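Local coordinates for putative uncharacterized protein (Pseudomonas phage 201phi2-1, PDB 3R4V), which is a phage tubulin-like protein of uncharacterized function, with guanosine-5'-diphosphate bound in the model, at residues G25-D35 against S44-R54; D108-F116 against D190-T198. One frame throughout, in Å; residues are numbered along the deposited sequence.

Interaction 1: residues G25-D35 against S44-R54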
loop_
_atom_site.group_PDB
_atom_site.type_symbol
_atom_site.label_atom_id
_atom_site.label_comp_id
_atom_site.label_asym_id
_atom_site.label_seq_id
_atom_site.Cartn_x
_atom_site.Cartn_y
_atom_site.Cartn_z
ATOM N N GLY A 25 5.531 14.458 -11.416
ATOM C CA GLY A 25 6.791 14.355 -12.133
ATOM C C GLY A 25 7.948 13.637 -11.461
ATOM O O GLY A 25 7.854 12.461 -11.097
ATOM N N GLU A 26 9.048 14.365 -11.304
ATOM C CA GLU A 26 10.296 13.782 -10.822
ATOM C C GLU A 26 10.164 13.112 -9.455
ATOM O O GLU A 26 10.970 12.244 -9.113
ATOM C CB GLU A 26 11.405 14.837 -10.784
ATOM C CG GLU A 26 12.734 14.362 -11.359
ATOM C CD GLU A 26 12.665 14.104 -12.854
ATOM O OE1 GLU A 26 12.852 15.061 -13.633
ATOM O OE2 GLU A 26 12.424 12.942 -13.249
ATOM N N ALA A 27 9.152 13.508 -8.683
ATOM C CA ALA A 27 8.936 12.950 -7.343
ATOM C C ALA A 27 8.387 11.531 -7.384
ATOM O O ALA A 27 8.430 10.810 -6.379
ATOM C CB ALA A 27 8.003 13.844 -6.530
ATOM N N VAL A 28 7.876 11.137 -8.546
ATOM C CA VAL A 28 7.253 9.827 -8.734
ATOM C C VAL A 28 8.238 8.790 -9.308
ATOM O O VAL A 28 8.911 9.032 -10.317
ATOM C CB VAL A 28 6.004 9.952 -9.640
ATOM C CG1 VAL A 28 5.404 8.605 -9.914
ATOM C CG2 VAL A 28 4.967 10.885 -8.998
ATOM N N HIS A 29 8.323 7.639 -8.650
ATOM C CA HIS A 29 9.215 6.560 -9.063
ATOM C C HIS A 29 8.433 5.265 -9.190
ATOM O O HIS A 29 7.844 4.792 -8.209
ATOM C CB HIS A 29 10.329 6.381 -8.032
ATOM C CG HIS A 29 11.191 7.593 -7.869
ATOM N ND1 HIS A 29 12.471 7.666 -8.373
ATOM C CD2 HIS A 29 10.952 8.784 -7.271
ATOM C CE1 HIS A 29 12.985 8.853 -8.094
ATOM N NE2 HIS A 29 12.083 9.551 -7.425
ATOM N N CYS A 30 8.428 4.688 -10.391
ATOM C CA CYS A 30 7.661 3.469 -10.654
ATOM C C CYS A 30 8.570 2.281 -10.915
ATOM O O CYS A 30 9.602 2.422 -11.556
ATOM C CB CYS A 30 6.753 3.661 -11.869
ATOM S SG CYS A 30 5.562 4.989 -11.688
ATOM N N PHE A 31 8.161 1.113 -10.434
ATOM C CA PHE A 31 8.921 -0.117 -10.627
ATOM C C PHE A 31 8.004 -1.271 -11.025
ATOM O O PHE A 31 6.898 -1.406 -10.500
ATOM C CB PHE A 31 9.671 -0.478 -9.336
ATOM C CG PHE A 31 10.575 0.610 -8.849
ATOM C CD1 PHE A 31 10.114 1.563 -7.957
ATOM C CD2 PHE A 31 11.874 0.711 -9.320
ATOM C CE1 PHE A 31 10.938 2.589 -7.524
ATOM C CE2 PHE A 31 12.703 1.733 -8.898
ATOM C CZ PHE A 31 12.234 2.678 -7.995
ATOM N N ASP A 32 8.471 -2.099 -11.952
ATOM C CA ASP A 32 7.744 -3.296 -12.355
ATOM C C ASP A 32 8.725 -4.295 -12.948
ATOM O O ASP A 32 9.910 -3.996 -13.123
ATOM C CB ASP A 32 6.645 -2.961 -13.376
ATOM C CG ASP A 32 5.430 -3.887 -13.268
ATOM O OD1 ASP A 32 4.374 -3.547 -13.840
ATOM O OD2 ASP A 32 5.518 -4.947 -12.605
ATOM N N THR A 33 8.218 -5.481 -13.260
ATOM C CA THR A 33 9.037 -6.574 -13.768
ATOM C C THR A 33 8.934 -6.699 -15.283
ATOM O O THR A 33 9.706 -7.428 -15.915
ATOM C CB THR A 33 8.620 -7.891 -13.113
ATOM O OG1 THR A 33 7.201 -8.045 -13.231
ATOM C CG2 THR A 33 9.001 -7.882 -11.633
ATOM N N CYS A 34 7.961 -5.996 -15.856
ATOM C CA CYS A 34 7.849 -5.904 -17.312
ATOM C C CYS A 34 7.163 -4.593 -17.662
ATOM O O CYS A 34 7.041 -3.717 -16.811
ATOM C CB CYS A 34 7.096 -7.099 -17.903
ATOM S SG CYS A 34 7.362 -7.343 -19.683
ATOM N N ASP A 35 6.746 -4.441 -18.916
ATOM C CA ASP A 35 6.171 -3.175 -19.367
ATOM C C ASP A 35 4.685 -3.254 -19.725
ATOM O O ASP A 35 4.177 -2.399 -20.454
ATOM C CB ASP A 35 6.976 -2.608 -20.551
ATOM C CG ASP A 35 6.866 -3.460 -21.817
ATOM O OD1 ASP A 35 6.378 -4.609 -21.748
ATOM O OD2 ASP A 35 7.286 -2.972 -22.892
ATOM N N SER A 44 6.493 11.168 -18.106
ATOM C CA SER A 44 6.596 12.316 -17.200
ATOM C C SER A 44 7.167 11.965 -15.823
ATOM O O SER A 44 7.418 12.849 -14.997
ATOM C CB SER A 44 5.226 12.978 -17.028
ATOM O OG SER A 44 4.741 13.489 -18.259
ATOM N N VAL A 45 7.355 10.677 -15.564
ATOM C CA VAL A 45 7.862 10.242 -14.265
ATOM C C VAL A 45 8.985 9.215 -14.435
ATOM O O VAL A 45 9.344 8.849 -15.557
ATOM C CB VAL A 45 6.743 9.654 -13.383
ATOM C CG1 VAL A 45 5.620 10.681 -13.180
ATOM C CG2 VAL A 45 6.200 8.369 -13.982
ATOM N N ASN A 46 9.545 8.761 -13.321
ATOM C CA ASN A 46 10.578 7.737 -13.367
ATOM C C ASN A 46 9.973 6.347 -13.503
ATOM O O ASN A 46 9.024 6.002 -12.804
ATOM C CB ASN A 46 11.474 7.821 -12.131
ATOM C CG ASN A 46 12.178 9.162 -12.011
ATOM O OD1 ASN A 46 13.139 9.432 -12.727
ATOM N ND2 ASN A 46 11.699 10.008 -11.104
ATOM N N VAL A 47 10.516 5.557 -14.426
ATOM C CA VAL A 47 10.090 4.170 -14.572
ATOM C C VAL A 47 11.304 3.266 -14.683
ATOM O O VAL A 47 12.167 3.475 -15.536
ATOM C CB VAL A 47 9.199 3.975 -15.810
ATOM C CG1 VAL A 47 8.821 2.514 -15.956
ATOM C CG2 VAL A 47 7.955 4.844 -15.710
ATOM N N THR A 48 11.368 2.261 -13.813
ATOM C CA THR A 48 12.469 1.311 -13.842
ATOM C C THR A 48 11.924 -0.112 -13.851
ATOM O O THR A 48 11.142 -0.488 -12.982
ATOM C CB THR A 48 13.401 1.499 -12.635
ATOM O OG1 THR A 48 13.824 2.868 -12.562
ATOM C CG2 THR A 48 14.619 0.590 -12.751
ATOM N N LEU A 49 12.326 -0.887 -14.855
ATOM C CA LEU A 49 11.900 -2.280 -14.979
ATOM C C LEU A 49 13.057 -3.218 -14.649
ATOM O O LEU A 49 14.168 -3.032 -15.153
ATOM C CB LEU A 49 11.397 -2.570 -16.397
ATOM C CG LEU A 49 10.334 -1.610 -16.940
ATOM C CD1 LEU A 49 9.968 -1.984 -18.368
ATOM C CD2 LEU A 49 9.101 -1.590 -16.049
ATOM N N THR A 50 12.794 -4.206 -13.791
ATOM C CA THR A 50 13.810 -5.178 -13.408
ATOM C C THR A 50 14.240 -6.027 -14.601
ATOM O O THR A 50 13.492 -6.194 -15.567
ATOM C CB THR A 50 13.330 -6.114 -12.269
ATOM O OG1 THR A 50 12.089 -6.726 -12.639
ATOM C CG2 THR A 50 13.126 -5.334 -10.979
ATOM N N LYS A 51 15.454 -6.551 -14.519
ATOM C CA LYS A 51 16.035 -7.341 -15.596
ATOM C C LYS A 51 15.730 -8.831 -15.428
ATOM O O LYS A 51 15.610 -9.331 -14.305
ATOM C CB LYS A 51 17.548 -7.112 -15.651
ATOM C CG LYS A 51 17.949 -5.754 -16.228
ATOM C CD LYS A 51 19.108 -5.129 -15.458
ATOM C CE LYS A 51 20.303 -6.069 -15.370
ATOM N NZ LYS A 51 20.911 -6.340 -16.702
ATOM N N GLY A 52 15.588 -9.526 -16.552
ATOM C CA GLY A 52 15.383 -10.962 -16.558
ATOM C C GLY A 52 14.090 -11.449 -15.934
ATOM O O GLY A 52 14.017 -12.593 -15.478
ATOM N N THR A 53 13.063 -10.601 -15.922
ATOM C CA THR A 53 11.813 -10.945 -15.249
ATOM C C THR A 53 10.589 -10.935 -16.159
ATOM O O THR A 53 9.461 -11.001 -15.674
ATOM C CB THR A 53 11.519 -10.008 -14.057
ATOM O OG1 THR A 53 11.657 -8.645 -14.473
ATOM C CG2 THR A 53 12.469 -10.284 -12.898
ATOM N N ARG A 54 10.797 -10.850 -17.468
ATOM C CA ARG A 54 9.673 -10.875 -18.397
ATOM C C ARG A 54 8.952 -12.223 -18.342
ATOM O O ARG A 54 7.847 -12.331 -17.807
ATOM C CB ARG A 54 10.132 -10.574 -19.824
ATOM C CG ARG A 54 10.666 -9.163 -20.028
ATOM C CD ARG A 54 10.813 -8.848 -21.511
ATOM N NE ARG A 54 11.416 -7.538 -21.747
ATOM C CZ ARG A 54 12.697 -7.349 -22.053
ATOM N NH1 ARG A 54 13.516 -8.387 -22.163
ATOM N NH2 ARG A 54 13.159 -6.121 -22.252
HETATM O O HOH W 1 11.862 4.454 -11.399
#
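Strands 28-32 and 46-49 pair in parallel at one border of the large mixed sheet, 46-49 being the outermost strand and 28-32 lying between it and strand 6-10. Their backbone ladder starts at Val28 O, which accepts from Asn46 twice: the main-chain N and ND2, each 3.1 Å away, reach it from opposite faces of the carbonyl plane. With CG of Asn46 beside its own backbone N (chi1 -60°), ND2 of Asn46 lies over one face of the His29 ring, toward its rim and 3.5 Å from His29 CE1, with amide and ring planes 18° apart. Further along, Cys30 O receives Thr48 N, and a water joins the same carbonyl to Thr48 OG1; the CB of Thr48 rests 3.7 Å from Phe31 CD2. The parallel strands 46-49, 28-32, 6-10, 84-89, 113-119 and 148-154 form the nucleotide-binding half, as in tubulin-like folds, and here the side chain of Asp32 lies about 4 Å from the bound guanosine-5'-diphosphate and from a magnesium ion. Asp32 OD2 takes Thr33 N on its anti side but tilted 34° out of the carboxylate plane, 2.8 Å away, a bond that restrains the carboxylate. Past the strands, Thr53 OG1 donates to Thr33 O in the carbonyl plane, on a lone pair (2.7 Å), while itself accepting from Thr50 OG1. The hydroxyl of Thr33 turns instead to Ser94.

Interaction 2: residues D108-F116 against D190-T198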
loop_
_atom_site.group_PDB
_atom_site.type_symbol
_atom_site.label_atom_id
_atom_site.label_comp_id
_atom_site.label_asym_id
_atom_site.label_seq_id
_atom_site.Cartn_x
_atom_site.Cartn_y
_atom_site.Cartn_z
ATOM N N ASP A 108 15.314 0.644 6.686
ATOM C CA ASP A 108 16.749 0.718 6.970
ATOM C C ASP A 108 17.280 2.159 6.884
ATOM O O ASP A 108 18.245 2.500 7.567
ATOM C CB ASP A 108 17.563 -0.211 6.053
ATOM C CG ASP A 108 17.370 -1.696 6.373
ATOM O OD1 ASP A 108 16.804 -2.040 7.433
ATOM O OD2 ASP A 108 17.818 -2.536 5.560
ATOM N N ARG A 109 16.655 2.997 6.051
ATOM C CA ARG A 109 17.005 4.423 5.970
ATOM C C ARG A 109 16.497 5.202 7.183
ATOM O O ARG A 109 16.737 6.397 7.296
ATOM C CB ARG A 109 16.424 5.081 4.709
ATOM C CG ARG A 109 16.938 4.554 3.384
ATOM C CD ARG A 109 16.419 5.395 2.212
ATOM N NE ARG A 109 16.994 4.964 0.938
ATOM C CZ ARG A 109 16.773 5.560 -0.232
ATOM N NH1 ARG A 109 15.995 6.629 -0.302
ATOM N NH2 ARG A 109 17.346 5.090 -1.333
ATOM N N LYS A 110 15.776 4.524 8.074
ATOM C CA LYS A 110 15.118 5.179 9.211
ATOM C C LYS A 110 14.093 6.208 8.735
ATOM O O LYS A 110 13.854 7.223 9.389
ATOM C CB LYS A 110 16.148 5.821 10.148
ATOM C CG LYS A 110 17.181 4.833 10.675
ATOM C CD LYS A 110 16.502 3.555 11.158
ATOM C CE LYS A 110 17.127 3.022 12.430
ATOM N NZ LYS A 110 16.412 1.801 12.904
ATOM N N ALA A 111 13.484 5.919 7.591
ATOM C CA ALA A 111 12.521 6.822 6.962
ATOM C C ALA A 111 11.120 6.874 7.584
ATOM O O ALA A 111 10.662 5.939 8.267
ATOM C CB ALA A 111 12.407 6.502 5.477
ATOM N N SER A 112 10.451 7.997 7.332
ATOM C CA SER A 112 9.038 8.173 7.631
ATOM C C SER A 112 8.257 7.940 6.346
ATOM O O SER A 112 8.528 8.571 5.321
ATOM C CB SER A 112 8.775 9.606 8.109
ATOM O OG SER A 112 9.491 9.904 9.294
ATOM N N PHE A 113 7.294 7.033 6.385
ATOM C CA PHE A 113 6.553 6.722 5.174
ATOM C C PHE A 113 5.225 6.054 5.498
ATOM O O PHE A 113 5.031 5.522 6.590
ATOM C CB PHE A 113 7.402 5.845 4.224
ATOM C CG PHE A 113 7.840 4.541 4.845
ATOM C CD1 PHE A 113 7.036 3.410 4.753
ATOM C CD2 PHE A 113 9.050 4.449 5.529
ATOM C CE1 PHE A 113 7.443 2.194 5.330
ATOM C CE2 PHE A 113 9.462 3.253 6.112
ATOM C CZ PHE A 113 8.655 2.122 6.014
ATOM N N VAL A 114 4.298 6.126 4.552
ATOM C CA VAL A 114 3.072 5.334 4.608
ATOM C C VAL A 114 2.865 4.627 3.280
ATOM O O VAL A 114 3.454 5.015 2.275
ATOM C CB VAL A 114 1.813 6.172 4.940
ATOM C CG1 VAL A 114 1.972 6.849 6.309
ATOM C CG2 VAL A 114 1.520 7.208 3.841
ATOM N N SER A 115 2.042 3.577 3.279
ATOM C CA SER A 115 1.780 2.839 2.040
ATOM C C SER A 115 0.301 2.835 1.724
ATOM O O SER A 115 -0.529 2.919 2.618
ATOM C CB SER A 115 2.241 1.388 2.192
ATOM O OG SER A 115 3.628 1.340 2.497
ATOM N N PHE A 116 -0.020 2.720 0.441
ATOM C CA PHE A 116 -1.388 2.534 0.005
ATOM C C PHE A 116 -1.448 1.177 -0.696
ATOM O O PHE A 116 -0.802 0.987 -1.735
ATOM C CB PHE A 116 -1.792 3.661 -0.958
ATOM C CG PHE A 116 -2.047 4.969 -0.257
ATOM C CD1 PHE A 116 -3.325 5.313 0.145
ATOM C CD2 PHE A 116 -0.996 5.811 0.052
ATOM C CE1 PHE A 116 -3.551 6.496 0.829
ATOM C CE2 PHE A 116 -1.220 7.004 0.742
ATOM C CZ PHE A 116 -2.487 7.341 1.116
ATOM N N ASP A 190 7.577 16.491 13.542
ATOM C CA ASP A 190 6.223 16.173 13.976
ATOM C C ASP A 190 5.662 15.030 13.134
ATOM O O ASP A 190 5.101 14.080 13.665
ATOM C CB ASP A 190 5.315 17.396 13.866
ATOM C CG ASP A 190 5.693 18.495 14.843
ATOM O OD1 ASP A 190 6.215 18.177 15.934
ATOM O OD2 ASP A 190 5.463 19.680 14.522
ATOM N N VAL A 191 5.828 15.128 11.819
ATOM C CA VAL A 191 5.381 14.067 10.918
ATOM C C VAL A 191 6.113 12.759 11.203
ATOM O O VAL A 191 5.481 11.703 11.296
ATOM C CB VAL A 191 5.550 14.463 9.439
ATOM C CG1 VAL A 191 5.287 13.270 8.522
ATOM C CG2 VAL A 191 4.624 15.633 9.100
ATOM N N ALA A 192 7.432 12.830 11.370
ATOM C CA ALA A 192 8.230 11.631 11.645
ATOM C C ALA A 192 7.735 10.934 12.903
ATOM O O ALA A 192 7.538 9.719 12.915
ATOM C CB ALA A 192 9.724 11.972 11.768
ATOM N N ASN A 193 7.513 11.702 13.964
ATOM C CA ASN A 193 7.080 11.106 15.224
ATOM C C ASN A 193 5.622 10.659 15.253
ATOM O O ASN A 193 5.224 9.904 16.146
ATOM C CB ASN A 193 7.404 12.018 16.396
ATOM C CG ASN A 193 8.888 12.055 16.689
ATOM O OD1 ASN A 193 9.526 11.008 16.854
ATOM N ND2 ASN A 193 9.453 13.250 16.713
ATOM N N TRP A 194 4.836 11.126 14.286
ATOM C CA TRP A 194 3.481 10.642 14.106
ATOM C C TRP A 194 3.505 9.229 13.552
ATOM O O TRP A 194 2.839 8.342 14.078
ATOM C CB TRP A 194 2.706 11.564 13.152
ATOM C CG TRP A 194 1.464 10.978 12.538
ATOM C CD1 TRP A 194 0.314 10.624 13.181
ATOM C CD2 TRP A 194 1.248 10.709 11.148
ATOM N NE1 TRP A 194 -0.610 10.144 12.270
ATOM C CE2 TRP A 194 -0.056 10.185 11.016
ATOM C CE3 TRP A 194 2.036 10.853 10.001
ATOM C CZ2 TRP A 194 -0.591 9.803 9.783
ATOM C CZ3 TRP A 194 1.504 10.479 8.773
ATOM C CH2 TRP A 194 0.207 9.961 8.673
ATOM N N VAL A 195 4.265 9.020 12.482
ATOM C CA VAL A 195 4.211 7.739 11.779
ATOM C C VAL A 195 5.200 6.703 12.341
ATOM O O VAL A 195 4.931 5.492 12.303
ATOM C CB VAL A 195 4.382 7.922 10.246
ATOM C CG1 VAL A 195 5.816 8.311 9.888
ATOM C CG2 VAL A 195 3.966 6.656 9.533
ATOM N N ARG A 196 6.327 7.180 12.872
ATOM C CA ARG A 196 7.299 6.325 13.563
ATOM C C ARG A 196 7.065 6.404 15.078
ATOM O O ARG A 196 7.988 6.694 15.847
ATOM C CB ARG A 196 8.725 6.775 13.250
ATOM C CG ARG A 196 9.120 6.720 11.769
ATOM C CD ARG A 196 10.579 7.210 11.589
ATOM N NE ARG A 196 11.489 6.398 12.392
ATOM C CZ ARG A 196 12.007 5.250 11.975
ATOM N NH1 ARG A 196 11.743 4.820 10.749
ATOM N NH2 ARG A 196 12.794 4.539 12.769
ATOM N N PHE A 197 5.827 6.165 15.502
ATOM C CA PHE A 197 5.445 6.446 16.885
ATOM C C PHE A 197 6.170 5.590 17.925
ATOM O O PHE A 197 6.278 5.989 19.071
ATOM C CB PHE A 197 3.923 6.392 17.082
ATOM C CG PHE A 197 3.297 5.077 16.693
ATOM C CD1 PHE A 197 3.283 4.010 17.586
ATOM C CD2 PHE A 197 2.713 4.912 15.439
ATOM C CE1 PHE A 197 2.713 2.791 17.241
ATOM C CE2 PHE A 197 2.127 3.700 15.085
ATOM C CZ PHE A 197 2.123 2.639 15.984
ATOM N N THR A 198 6.653 4.414 17.536
ATOM C CA THR A 198 7.408 3.567 18.472
ATOM C C THR A 198 8.796 4.118 18.818
ATOM O O THR A 198 9.437 3.643 19.754
ATOM C CB THR A 198 7.604 2.149 17.923
ATOM O OG1 THR A 198 8.071 2.238 16.577
ATOM C CG2 THR A 198 6.294 1.365 17.943
HETATM O O HOH W 2 13.227 1.609 13.755
#
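Lys110 and Arg196 open the contact, their side chains crossing at about a right angle where the chain leaves helix 95-108 for strand 113-119. Lys110 has positive phi and ends the preceding helix in a Schellman motif, so the chain turns there toward an inner strand of the parallel part of the tubulin-like sheet; helix 188-195, part of the tubulin-like C-terminal region, packs beside the start of that strand. The peptide carbonyl of Lys110 lies over one face of the Arg196 guanidinium, with Lys110 C 3.4 Å from Arg196 NH1. The two cationic ends are also near each other, Lys110 NZ being 4.5 Å from Arg196 NH2, and a water accepts weakly from both; any repulsion is probably eased by Asp199, which forms a salt bridge with Arg196 NE. At Ala111 the backbone oxygen receives the one direct hydrogen bond between the segments, from Arg196 NH1 at 2.9 Å. The oxygen lies at the edge of the guanidinium, in its plane, whereas the nitrogen stands 43° out of the carbonyl plane. A bend at chi3 (58°) turns the arginine chain to bring NH1 there. Ser112 comes nearest the helix backbone: its OG abuts the CA and CB of Ala192, and its CB packs on Val195 CG1. Next, the main-chain oxygen of Phe113 meets Val195 CG2 at 3.3 Å. Val114 then points its CB toward the helix, and its side chain fills the interface between its strand and helix 188-195, touching Val149 of the neighbouring strand as Val195 also does. Its CG1 approaches Trp194 obliquely at CH2, and the same methyl packs against Val195 CG2 at 3.8 Å.

In the fold
From the N terminus, the chain passes through strand 6-10 and helix 11-18 before interaction 1, which closes a short loop: eight residues, neither helix nor strand, separate its segments. Only after that contact is complete does interaction 2 open, so the two follow in series and neither nest nor cross. Interaction 2 spans 73 intervening residues, just over half of them helical, and brings helix 188-195 back onto the start of strand 113-119. Both reach the same sheet, one at its 46-49 border beside the bound nucleotide, the other at an inner strand. Their centres are 24 Å apart, with nearest atoms about 9 Å apart, and strands 6-10 and 84-89 lie between 28-32 and 113-119.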